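Local coordinates for protein Aln2 (Streptomyces sp. CM020, PDB 6P7L) that is a noncanonical member of the NTF2-like superfamily with a SnoaL-like domain, probably taking part in biosynthesis of the polyketide antibiotic alnumycin, at residues G66-L71 against V76-E81; V38-F43 against V116-Y121; G57-T62 against A85-A90; G92-A97 against L134-C139. All blocks are in the same frame, centred on the assembly; numbering follows the deposited sequence.

Interaction 1: G66-L71 against V76-E81; sequences GAEFRL and VLTGPE
Phe69 and Leu77 face each other as an antiparallel hydrogen-bonded pair, and their four backbone polar atoms satisfy one another. Phe69 N donates to Leu77 O at 2.8 Å, and the return bond, Leu77 N to Phe69 O, is equally short. A third bond closes the pairing where strand 76-78 gives way to the helix: Gly79 N reaches Ala67 O at 2.8 Å and is nearly straight, 173° at the hydrogen. Ala67 O and Phe69 O each receive in addition a CA-H contact, from Thr78 and Val76 respectively. Strands 67-70 and 76-78 thus form a beta hairpin at one border of the curved sheet of the NTF2-like fold, and Gly79, the N-cap residue, passes the chain on to helix 80-90. The amides of Glu68 and Arg70 face the other way, and backbone hydrogen bonds tie these two residues to strand 151-161. On the face that carries Phe69 and Leu77 their CB atoms meet at 4.1 Å, while the Phe69 ring leads away from the hairpin partner; both side chains touch Ile83 of helix 80-90. The opposite face carries Glu68, Arg70, Val76 and Thr78. There the poorly ordered Arg70 guanidinium is modelled over Val76 CG2, uncomfortably close, so its exact placing is doubtful. Val76 CG1 meets Glu68 CG at 4.0 Å, and a long and, given the disorder of Arg70, uncertain salt bridge of 3.9 Å runs from Arg70 NH2 to Glu68 OE2.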
# COMPACT_ATOMS: atom_id res chain seq x y z
N GLY A 66 27.16 -11.78 4.55
CA GLY A 66 26.79 -12.89 3.69
C GLY A 66 25.37 -12.90 3.15
O GLY A 66 24.98 -13.90 2.53
N ALA A 67 24.61 -11.82 3.32
CA ALA A 67 23.26 -11.76 2.77
C ALA A 67 23.30 -11.95 1.25
O ALA A 67 24.25 -11.57 0.58
CB ALA A 67 22.60 -10.42 3.09
N GLU A 68 22.28 -12.61 0.72
CA GLU A 68 22.20 -12.88 -0.71
C GLU A 68 21.10 -12.02 -1.31
O GLU A 68 19.96 -12.04 -0.81
CB GLU A 68 21.91 -14.35 -0.99
CG GLU A 68 23.13 -15.18 -1.32
CD GLU A 68 22.85 -16.68 -1.23
OE1 GLU A 68 23.69 -17.41 -0.66
OE2 GLU A 68 21.79 -17.11 -1.74
N PHE A 69 21.44 -11.26 -2.35
CA PHE A 69 20.50 -10.39 -3.04
C PHE A 69 20.44 -10.86 -4.48
O PHE A 69 21.39 -10.62 -5.24
CB PHE A 69 20.95 -8.93 -2.95
CG PHE A 69 19.89 -7.93 -3.30
CD1 PHE A 69 19.31 -7.92 -4.55
CD2 PHE A 69 19.47 -6.99 -2.37
CE1 PHE A 69 18.32 -7.00 -4.87
CE2 PHE A 69 18.49 -6.07 -2.70
CZ PHE A 69 17.92 -6.08 -3.93
N ARG A 70 19.32 -11.45 -4.87
CA ARG A 70 19.17 -12.05 -6.20
C ARG A 70 18.32 -11.12 -7.05
O ARG A 70 17.10 -11.01 -6.84
CB ARG A 70 18.57 -13.45 -6.12
CG ARG A 70 18.72 -14.21 -7.40
CD ARG A 70 18.42 -15.54 -7.13
NE ARG A 70 19.33 -16.23 -6.18
CZ ARG A 70 20.35 -17.03 -6.52
NH1 ARG A 70 20.64 -17.27 -7.80
NH2 ARG A 70 21.08 -17.61 -5.57
N LEU A 71 18.96 -10.59 -8.08
CA LEU A 71 18.43 -9.62 -9.00
C LEU A 71 17.49 -10.31 -9.97
O LEU A 71 17.57 -11.53 -10.20
CB LEU A 71 19.58 -8.94 -9.76
CG LEU A 71 20.56 -8.04 -9.00
CD1 LEU A 71 21.76 -7.65 -9.86
CD2 LEU A 71 19.85 -6.80 -8.51
N VAL A 76 23.55 -12.46 -8.61
CA VAL A 76 23.45 -12.48 -7.16
C VAL A 76 24.52 -11.55 -6.63
O VAL A 76 25.69 -11.64 -7.03
CB VAL A 76 23.61 -13.89 -6.57
CG1 VAL A 76 23.51 -13.84 -5.05
CG2 VAL A 76 22.58 -14.81 -7.15
N LEU A 77 24.14 -10.69 -5.70
CA LEU A 77 25.07 -9.90 -4.92
C LEU A 77 25.19 -10.54 -3.55
O LEU A 77 24.17 -10.83 -2.92
CB LEU A 77 24.56 -8.47 -4.78
CG LEU A 77 24.26 -7.81 -6.11
CD1 LEU A 77 23.71 -6.43 -5.85
CD2 LEU A 77 25.52 -7.76 -6.98
N THR A 78 26.41 -10.80 -3.11
CA THR A 78 26.63 -11.45 -1.82
C THR A 78 27.34 -10.48 -0.89
O THR A 78 28.46 -10.03 -1.17
CB THR A 78 27.44 -12.73 -1.97
OG1 THR A 78 26.80 -13.55 -2.94
CG2 THR A 78 27.51 -13.48 -0.64
N GLY A 79 26.71 -10.23 0.25
CA GLY A 79 27.28 -9.40 1.27
C GLY A 79 26.84 -7.96 1.16
O GLY A 79 26.54 -7.44 0.09
N PRO A 80 26.81 -7.27 2.30
CA PRO A 80 26.28 -5.89 2.30
C PRO A 80 27.09 -4.93 1.45
O PRO A 80 26.52 -4.01 0.86
CB PRO A 80 26.29 -5.48 3.79
CG PRO A 80 26.28 -6.76 4.55
CD PRO A 80 27.00 -7.80 3.67
N GLU A 81 28.42 -5.09 1.38
CA GLU A 81 29.22 -4.18 0.55
C GLU A 81 28.85 -4.31 -0.93
O GLU A 81 28.73 -3.30 -1.64
CB GLU A 81 30.71 -4.40 0.79
CG GLU A 81 31.11 -3.98 2.23
CD GLU A 81 32.58 -3.90 2.48
OE1 GLU A 81 33.35 -4.21 1.57
OE2 GLU A 81 32.96 -3.50 3.62

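Interaction 2: V38-F43 against V116-Y121; sequences VEVTQF and VSTSYY
Val40 presents both of its methyl groups to strand 116-121, one to each of two residues on the same face of the strand. This is the helix-on-sheet packing of the NTF2-like fold, in which helix 34-52 lies across the concave side of the curved sheet. The close part is entirely apolar: CG2 of Val40 meets CG1 of Val116 at 4.3 Å, and no hydrogen bond crosses between the segments. Even here the helix stands well off, with the CA atoms of Val40 and Val116 8.9 Å apart. Met106 of the adjacent strand 98-110 and Leu152 of strand 151-161, two strands over, also touch Val40, so the small patch is buried. Away from it the segments diverge. Tyr120 has no contact with the helix segment; its hydroxyl bonds to Asp143. Glu39, on the more open side of the helix, forms a salt bridge with Arg147, while the Gln42 amide bonds to the backbone of Met106 and Val108 of the second subunit. Its NE2 also donates to Thr41 OG1, in the amide plane. The other close approach involves Thr118, whose hydroxyl is bonded to Tyr44 OH; its methyl CG2 is left to meet CG1 of Val40 at 4.3 Å.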
# COMPACT_ATOMS: atom_id res chain seq x y z
N VAL A 38 3.93 -5.55 12.90
CA VAL A 38 4.27 -4.14 13.03
C VAL A 38 5.77 -3.94 12.84
O VAL A 38 6.21 -3.02 12.14
CB VAL A 38 3.78 -3.59 14.37
CG1 VAL A 38 4.33 -2.20 14.66
CG2 VAL A 38 2.25 -3.56 14.40
N GLU A 39 6.58 -4.82 13.45
CA GLU A 39 8.03 -4.71 13.35
C GLU A 39 8.50 -4.81 11.90
O GLU A 39 9.41 -4.07 11.47
CB GLU A 39 8.69 -5.81 14.17
CG GLU A 39 10.18 -5.63 14.31
CD GLU A 39 10.84 -6.70 15.12
OE1 GLU A 39 10.21 -7.76 15.40
OE2 GLU A 39 12.00 -6.45 15.51
N VAL A 40 7.89 -5.72 11.13
CA VAL A 40 8.20 -5.88 9.72
C VAL A 40 7.82 -4.63 8.92
O VAL A 40 8.60 -4.15 8.09
CB VAL A 40 7.51 -7.14 9.16
CG1 VAL A 40 7.61 -7.21 7.63
CG2 VAL A 40 8.12 -8.40 9.76
N THR A 41 6.63 -4.07 9.17
CA THR A 41 6.26 -2.87 8.40
C THR A 41 7.24 -1.74 8.66
O THR A 41 7.54 -0.95 7.75
CB THR A 41 4.85 -2.37 8.72
OG1 THR A 41 4.78 -1.76 10.02
CG2 THR A 41 3.80 -3.48 8.59
N GLN A 42 7.72 -1.62 9.89
CA GLN A 42 8.62 -0.52 10.24
C GLN A 42 10.00 -0.76 9.67
O GLN A 42 10.68 0.18 9.24
CB GLN A 42 8.67 -0.34 11.77
CG GLN A 42 7.31 0.02 12.36
CD GLN A 42 6.73 1.25 11.69
OE1 GLN A 42 7.20 2.37 11.91
NE2 GLN A 42 5.79 1.02 10.78
N PHE A 43 10.47 -2.02 9.68
CA PHE A 43 11.73 -2.34 9.04
C PHE A 43 11.73 -1.92 7.57
O PHE A 43 12.66 -1.26 7.09
CB PHE A 43 12.00 -3.84 9.15
CG PHE A 43 13.24 -4.28 8.40
CD1 PHE A 43 14.50 -4.13 8.93
CD2 PHE A 43 13.10 -4.87 7.15
CE1 PHE A 43 15.61 -4.56 8.23
CE2 PHE A 43 14.19 -5.28 6.44
CZ PHE A 43 15.45 -5.12 6.98
N VAL A 116 12.07 -14.95 9.64
CA VAL A 116 10.86 -14.39 9.06
C VAL A 116 10.92 -14.47 7.54
O VAL A 116 11.91 -14.05 6.93
CB VAL A 116 10.64 -12.94 9.51
CG1 VAL A 116 9.40 -12.41 8.87
CG2 VAL A 116 10.59 -12.86 11.03
N SER A 117 9.88 -15.02 6.92
CA SER A 117 9.77 -15.09 5.46
C SER A 117 8.64 -14.16 5.04
O SER A 117 7.55 -14.23 5.61
CB SER A 117 9.48 -16.52 4.99
OG SER A 117 10.55 -17.40 5.27
N THR A 118 8.90 -13.32 4.05
CA THR A 118 7.85 -12.48 3.48
C THR A 118 7.80 -12.63 1.96
O THR A 118 8.77 -13.03 1.30
CB THR A 118 8.03 -11.00 3.85
OG1 THR A 118 9.14 -10.48 3.10
CG2 THR A 118 8.25 -10.79 5.36
N SER A 119 6.63 -12.32 1.40
CA SER A 119 6.43 -12.24 -0.04
C SER A 119 5.52 -11.05 -0.26
O SER A 119 4.59 -10.81 0.53
CB SER A 119 5.83 -13.53 -0.64
OG SER A 119 4.42 -13.62 -0.41
N TYR A 120 5.81 -10.29 -1.31
CA TYR A 120 5.01 -9.10 -1.54
C TYR A 120 5.16 -8.62 -2.97
O TYR A 120 6.05 -9.06 -3.71
CB TYR A 120 5.41 -7.98 -0.59
CG TYR A 120 6.88 -7.66 -0.51
CD1 TYR A 120 7.73 -8.40 0.32
CD2 TYR A 120 7.43 -6.60 -1.23
CE1 TYR A 120 9.07 -8.07 0.45
CE2 TYR A 120 8.76 -6.24 -1.11
CZ TYR A 120 9.59 -7.01 -0.28
OH TYR A 120 10.93 -6.68 -0.15
N TYR A 121 4.25 -7.73 -3.35
CA TYR A 121 4.34 -7.01 -4.60
C TYR A 121 5.16 -5.73 -4.39
O TYR A 121 5.03 -5.08 -3.35
CB TYR A 121 2.95 -6.60 -5.08
CG TYR A 121 1.96 -7.73 -5.35
CD1 TYR A 121 2.35 -9.05 -5.38
CD2 TYR A 121 0.62 -7.44 -5.59
CE1 TYR A 121 1.44 -10.07 -5.67
CE2 TYR A 121 -0.29 -8.44 -5.86
CZ TYR A 121 0.14 -9.75 -5.91
OH TYR A 121 -0.76 -10.74 -6.24

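Interaction 3: G57-T62 against A85-A90; sequences GGFAAT and AGARAA
Phe59 O, in the short helix 56-60, accepts two bonds from one residue: Thr62 OG1 at 2.7 Å, in the carbonyl plane, and the longer Thr62 N at 3.1 Å. Thr62 OG1 is bonded in turn by Gln47 NE2 of helix 34-52. The contact is a helix-to-helix one within the NTF2-like fold, setting helix 56-60 against helix 80-90, and the Phe59 ring is the part that crosses to Ala87. With CG anti to the backbone N (chi1 168°), the phenyl ring extends from its helix so that its CE2 comes within 4.0 Å of Ala87 CB. The methyl approaches obliquely, and CD2 of the ring is almost as near to it. Around the pair, Met48 and Met51 of helix 34-52 and Ile83 also touch the Phe59 side chain, while Phe63 meets its ring edge-to-face, so Phe59 is buried. A bound glycerol, probably from the crystallisation liquor, lies about 4 Å from its side chain and may mark a pocket. The polar side is looser: Arg88 forms a salt bridge with Glu84 of its own helix, and its chain, extended as far as CD, turns at chi3 (-74°) toward helix 56-60. There the guanidinium makes only a distant approach, with NH2 4.4 Å from Gly57 N.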
# COMPACT_ATOMS: atom_id res chain seq x y z
N GLY A 57 24.49 3.45 1.89
CA GLY A 57 25.19 2.79 2.99
C GLY A 57 24.24 2.34 4.08
O GLY A 57 24.33 1.21 4.58
N GLY A 58 23.30 3.21 4.46
CA GLY A 58 22.32 2.84 5.46
C GLY A 58 21.40 1.73 4.98
O GLY A 58 20.98 0.88 5.77
N PHE A 59 21.02 1.75 3.69
CA PHE A 59 20.24 0.66 3.12
C PHE A 59 21.00 -0.66 3.24
O PHE A 59 20.47 -1.67 3.72
CB PHE A 59 19.93 0.96 1.66
CG PHE A 59 19.39 -0.21 0.90
CD1 PHE A 59 18.07 -0.64 1.09
CD2 PHE A 59 20.19 -0.90 0.01
CE1 PHE A 59 17.60 -1.70 0.40
CE2 PHE A 59 19.70 -1.98 -0.68
CZ PHE A 59 18.42 -2.39 -0.50
N ALA A 60 22.26 -0.66 2.82
CA ALA A 60 23.03 -1.90 2.84
C ALA A 60 23.30 -2.37 4.27
O ALA A 60 23.43 -3.57 4.52
CB ALA A 60 24.36 -1.70 2.10
N ALA A 61 23.40 -1.45 5.22
CA ALA A 61 23.66 -1.83 6.61
C ALA A 61 22.51 -2.60 7.23
O ALA A 61 22.68 -3.22 8.29
CB ALA A 61 23.95 -0.57 7.43
N THR A 62 21.34 -2.57 6.59
CA THR A 62 20.24 -3.37 7.10
C THR A 62 20.40 -4.84 6.74
O THR A 62 19.65 -5.68 7.28
CB THR A 62 18.87 -2.90 6.57
OG1 THR A 62 18.74 -3.16 5.16
CG2 THR A 62 18.60 -1.44 6.89
N ALA A 85 27.04 -1.41 -3.35
CA ALA A 85 27.54 -1.03 -4.66
C ALA A 85 26.48 -1.27 -5.74
O ALA A 85 26.33 -0.46 -6.68
CB ALA A 85 28.81 -1.82 -4.97
N GLY A 86 25.76 -2.39 -5.67
CA GLY A 86 24.73 -2.67 -6.67
C GLY A 86 23.57 -1.69 -6.60
O GLY A 86 23.02 -1.28 -7.64
N ALA A 87 23.16 -1.33 -5.39
CA ALA A 87 22.07 -0.39 -5.22
C ALA A 87 22.44 0.98 -5.75
O ALA A 87 21.63 1.64 -6.43
CB ALA A 87 21.66 -0.31 -3.75
N ARG A 88 23.65 1.45 -5.45
CA ARG A 88 24.10 2.73 -5.97
C ARG A 88 24.15 2.71 -7.50
O ARG A 88 23.71 3.66 -8.16
CB ARG A 88 25.47 3.06 -5.38
CG ARG A 88 26.04 4.35 -5.88
CD ARG A 88 27.32 4.70 -5.10
NE ARG A 88 27.04 5.16 -3.74
CZ ARG A 88 27.29 4.46 -2.64
NH1 ARG A 88 27.83 3.26 -2.72
NH2 ARG A 88 27.00 4.98 -1.45
N ALA A 89 24.70 1.63 -8.07
CA ALA A 89 24.81 1.53 -9.52
C ALA A 89 23.43 1.53 -10.16
O ALA A 89 23.19 2.21 -11.15
CB ALA A 89 25.60 0.28 -9.89
N ALA A 90 22.50 0.76 -9.58
CA ALA A 90 21.16 0.65 -10.15
C ALA A 90 20.42 1.97 -10.13
O ALA A 90 19.56 2.23 -10.99
CB ALA A 90 20.35 -0.41 -9.41

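Interaction 4: G92-A97 against L134-C139; sequences GRFDGA and LVEPTC
A bidentate salt bridge ties the connection after helix 80-90 to Glu136, at the break in strand 133-148 of the NTF2-like sheet: Arg93, in the 3-10 turn 92-94, meets Glu136 side-on through NE and NH2. Each nitrogen serves a different carboxylate oxygen, and each oxygen uses its syn lone pair. The bond from Arg93 NH2 to OE1 of Glu136 is 2.8 Å long, nearly straight at 171°, and lies in the guanidinium plane. From Arg93 NE to OE2 of Glu136 the length is again 2.8 Å, but this bond is more bent, with the oxygen tilted out of the guanidinium plane. The guanidinium and carboxylate planes stand 31° apart. The side chains come from opposite directions, Arg93 being extended from CG to NE after a first torsion of 82° that places CG between the backbone N and the carbonyl carbon. The third nitrogen, NH1, turns back to Ala90 O near the end of helix 80-90, so one guanidinium joins the helix to Glu136. Phe94, next in the chain, covers one guanidinium face, with its CZ 3.3 Å above the plane and over the centre. Beyond Phe94 the chain reverses in a type I' beta turn, 94-97, where Gly96 O accepts a bond from Arg169 of the second subunit. Across the segments, Phe94 and Glu136 run at about a right angle. The carboxylate meets the ring at its edge, Glu136 OE2 lying near the ring plane and 3.6 Å from Phe94 CE1.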
# COMPACT_ATOMS: atom_id res chain seq x y z
N GLY A 92 21.46 4.73 -10.86
CA GLY A 92 21.77 5.57 -12.00
C GLY A 92 20.63 5.65 -13.00
O GLY A 92 20.51 6.64 -13.71
N ARG A 93 19.78 4.62 -13.05
CA ARG A 93 18.68 4.60 -14.01
C ARG A 93 17.68 5.72 -13.77
O ARG A 93 16.89 6.01 -14.66
CB ARG A 93 17.99 3.24 -13.99
CG ARG A 93 16.98 3.02 -12.91
CD ARG A 93 16.53 1.60 -12.96
NE ARG A 93 15.48 1.22 -12.02
CZ ARG A 93 15.68 0.85 -10.76
NH1 ARG A 93 16.90 0.86 -10.24
NH2 ARG A 93 14.65 0.49 -10.01
N PHE A 94 17.68 6.34 -12.59
CA PHE A 94 16.71 7.39 -12.28
C PHE A 94 17.13 8.77 -12.78
O PHE A 94 16.28 9.67 -12.82
CB PHE A 94 16.47 7.45 -10.76
CG PHE A 94 16.05 6.14 -10.15
CD1 PHE A 94 15.02 5.40 -10.70
CD2 PHE A 94 16.68 5.64 -9.01
CE1 PHE A 94 14.63 4.20 -10.12
CE2 PHE A 94 16.30 4.44 -8.44
CZ PHE A 94 15.27 3.71 -9.00
N ASP A 95 18.40 8.99 -13.10
CA ASP A 95 18.85 10.18 -13.82
C ASP A 95 18.51 11.49 -13.10
O ASP A 95 18.19 12.51 -13.73
CB ASP A 95 18.26 10.20 -15.24
N GLY A 96 18.62 11.49 -11.78
CA GLY A 96 18.33 12.66 -10.99
C GLY A 96 16.87 12.83 -10.58
O GLY A 96 16.57 13.68 -9.75
N ALA A 97 15.99 11.98 -11.07
CA ALA A 97 14.60 11.98 -10.66
C ALA A 97 14.48 11.20 -9.35
O ALA A 97 15.44 10.58 -8.86
CB ALA A 97 13.74 11.38 -11.75
N LEU A 134 6.86 8.03 -13.91
CA LEU A 134 7.01 6.71 -14.55
C LEU A 134 6.68 5.63 -13.52
O LEU A 134 6.95 5.82 -12.34
CB LEU A 134 8.43 6.50 -15.07
CG LEU A 134 9.03 7.56 -15.99
CD1 LEU A 134 10.48 7.26 -16.32
CD2 LEU A 134 8.19 7.63 -17.26
N VAL A 135 6.04 4.55 -13.96
CA VAL A 135 5.82 3.38 -13.11
C VAL A 135 6.63 2.22 -13.67
O VAL A 135 6.42 1.80 -14.82
CB VAL A 135 4.33 3.03 -13.00
CG1 VAL A 135 4.14 1.81 -12.12
CG2 VAL A 135 3.54 4.21 -12.49
N GLU A 136 7.54 1.70 -12.86
CA GLU A 136 8.39 0.60 -13.29
C GLU A 136 7.64 -0.74 -13.27
O GLU A 136 6.64 -0.90 -12.57
CB GLU A 136 9.64 0.55 -12.43
CG GLU A 136 10.57 1.72 -12.70
CD GLU A 136 11.99 1.50 -12.18
OE1 GLU A 136 12.16 0.58 -11.34
OE2 GLU A 136 12.90 2.23 -12.62
N PRO A 137 8.11 -1.71 -14.06
CA PRO A 137 7.46 -3.03 -14.07
C PRO A 137 7.30 -3.56 -12.65
O PRO A 137 8.20 -3.47 -11.81
CB PRO A 137 8.40 -3.91 -14.91
CG PRO A 137 9.39 -2.96 -15.54
CD PRO A 137 9.29 -1.63 -14.96
N THR A 138 6.15 -4.17 -12.39
CA THR A 138 5.94 -4.68 -11.06
C THR A 138 6.81 -5.92 -10.84
O THR A 138 7.27 -6.58 -11.78
CB THR A 138 4.47 -4.98 -10.84
OG1 THR A 138 4.00 -5.83 -11.86
CG2 THR A 138 3.66 -3.71 -10.90
N CYS A 139 7.10 -6.18 -9.57
CA CYS A 139 7.92 -7.30 -9.12
C CYS A 139 7.18 -8.09 -8.05
O CYS A 139 6.40 -7.54 -7.26
CB CYS A 139 9.26 -6.81 -8.50
SG CYS A 139 10.37 -6.00 -9.66

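Overall arrangement
Interactions 1 and 3 are the nearest pair, their centres about 10 Å apart; both use helix 80-90, and Phe69 packs against Phe59 between them. Along the chain, interaction 1 is nested within the loop closed by interaction 3, and both lie inside that of interaction 2. Interaction 4 follows 1 and 3 in series but alternates with 2. Interactions 1, 2 and 4 reach one mixed sheet: 1 pairs two of its strands, 2 sets helix 34-52 on it, and 4 ties the segment after helix 80-90 to strand 133-148, whereas 3 joins two helices. Interaction 2 meets 3 through Phe43 and Thr62, and 4 where Tyr121 packs on Cys139; 2 and 4 both touch the third subunit.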